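Local coordinates for protein putative O-Methyltransferase (Corynebacterium glutamicum, PDB 3DR5) that probably transfers a methyl group from S-adenosyl-L-methionine to an oxygen of a substrate that is still unknown, at residues Val22-Ala25 against Arg26-Ala30. Numbering follows the deposited sequence.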
# COMPACT_ATOMS: atom_id res chain seq x y z
N VAL A 22 -9.16 -18.44 -3.44
CA VAL A 22 -9.42 -17.06 -3.85
C VAL A 22 -10.30 -17.00 -5.10
O VAL A 22 -11.22 -16.18 -5.19
CB VAL A 22 -8.11 -16.28 -4.12
CG1 VAL A 22 -8.42 -14.95 -4.82
CG2 VAL A 22 -7.36 -16.04 -2.82
N ALA A 23 -10.01 -17.86 -6.07
CA ALA A 23 -10.79 -17.89 -7.30
C ALA A 23 -12.23 -18.28 -6.99
O ALA A 23 -13.17 -17.76 -7.59
CB ALA A 23 -10.17 -18.89 -8.29
N ARG A 24 -12.41 -19.21 -6.05
CA ARG A 24 -13.74 -19.66 -5.66
C ARG A 24 -14.51 -18.48 -5.03
O ARG A 24 -15.68 -18.25 -5.36
CB ARG A 24 -13.61 -20.83 -4.67
CG ARG A 24 -14.91 -21.31 -4.05
CD ARG A 24 -15.93 -21.74 -5.09
NE ARG A 24 -16.78 -22.81 -4.58
CZ ARG A 24 -18.06 -22.94 -4.86
NH1 ARG A 24 -18.66 -22.07 -5.66
NH2 ARG A 24 -18.76 -23.94 -4.34
N ALA A 25 -13.85 -17.75 -4.14
CA ALA A 25 -14.48 -16.60 -3.48
C ALA A 25 -14.84 -15.50 -4.49
O ALA A 25 -15.84 -14.79 -4.31
CB ALA A 25 -13.56 -16.05 -2.39
N ARG A 26 -14.03 -15.36 -5.54
CA ARG A 26 -14.28 -14.35 -6.57
C ARG A 26 -15.46 -14.81 -7.45
O ARG A 26 -16.25 -13.99 -7.91
CB ARG A 26 -13.03 -14.15 -7.43
CG ARG A 26 -13.08 -12.92 -8.31
CD ARG A 26 -11.69 -12.58 -8.84
NE ARG A 26 -10.83 -11.95 -7.84
CZ ARG A 26 -11.02 -10.71 -7.38
NH1 ARG A 26 -12.03 -9.99 -7.84
NH2 ARG A 26 -10.19 -10.21 -6.47
N GLU A 27 -15.57 -16.11 -7.67
CA GLU A 27 -16.67 -16.65 -8.46
C GLU A 27 -17.95 -16.49 -7.64
O GLU A 27 -18.97 -16.02 -8.15
CB GLU A 27 -16.44 -18.13 -8.77
CG GLU A 27 -16.53 -18.46 -10.25
CD GLU A 27 -17.93 -18.27 -10.82
OE1 GLU A 27 -18.30 -17.12 -11.15
OE2 GLU A 27 -18.65 -19.28 -10.92
N ASP A 28 -17.90 -16.87 -6.36
CA ASP A 28 -19.06 -16.75 -5.49
C ASP A 28 -19.60 -15.32 -5.45
O ASP A 28 -20.80 -15.10 -5.60
CB ASP A 28 -18.73 -17.20 -4.06
CG ASP A 28 -18.63 -18.71 -3.94
OD1 ASP A 28 -18.89 -19.39 -4.96
OD2 ASP A 28 -18.29 -19.21 -2.85
N ALA A 29 -18.71 -14.34 -5.26
CA ALA A 29 -19.13 -12.94 -5.19
C ALA A 29 -19.83 -12.50 -6.47
O ALA A 29 -20.83 -11.78 -6.42
CB ALA A 29 -17.93 -12.04 -4.91
N ALA A 30 -19.29 -12.93 -7.60
CA ALA A 30 -19.84 -12.58 -8.90
C ALA A 30 -21.22 -13.23 -9.09
O ALA A 30 -22.13 -12.60 -9.63
CB ALA A 30 -18.89 -13.04 -10.01
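Arg24 and Asp28, one helical turn apart, form a salt bridge in which NH1 of Arg24 lies 2.8 Å from OD1 of Asp28. Contact is single-pronged: NE of Arg24 stays 4.0 Å from the same OD1, and the guanidinium and carboxylate planes stand 66° apart, with OD2 over one guanidinium face. The arginine reaches its partner because CG runs anti to the backbone N (chi1 173°) and the chain then bends at chi2 and chi3, bringing CD alongside the carboxylate. With CG anti to its carbonyl carbon, the Asp28 carboxylate folds back near O of Arg24 without bonding to it; that oxygen accepts the backbone N-H of Asp28, N to O 2.8 Å, at 169°. Ala29 N to Ala25 O, at 3.1 Å, continues the i to i+4 pattern, as do the bonds from Arg26 N to Val22 O and Glu27 N to Ala23 O. Further out, Leu100 touches Arg24, Ala25 and Asp28, while Ala25 also packs on Leu69 and Leu72. Arg26 turns elsewhere, its NH2 hydrogen-bonded to Pro37 O and to Tyr73 OH. Together these make a regular alpha-helical turn braced by an i, i+4 Arg-Asp salt bridge, on helix 20-31, which packs on helices 67-77 and 91-103 of the Rossmann-like methyltransferase fold.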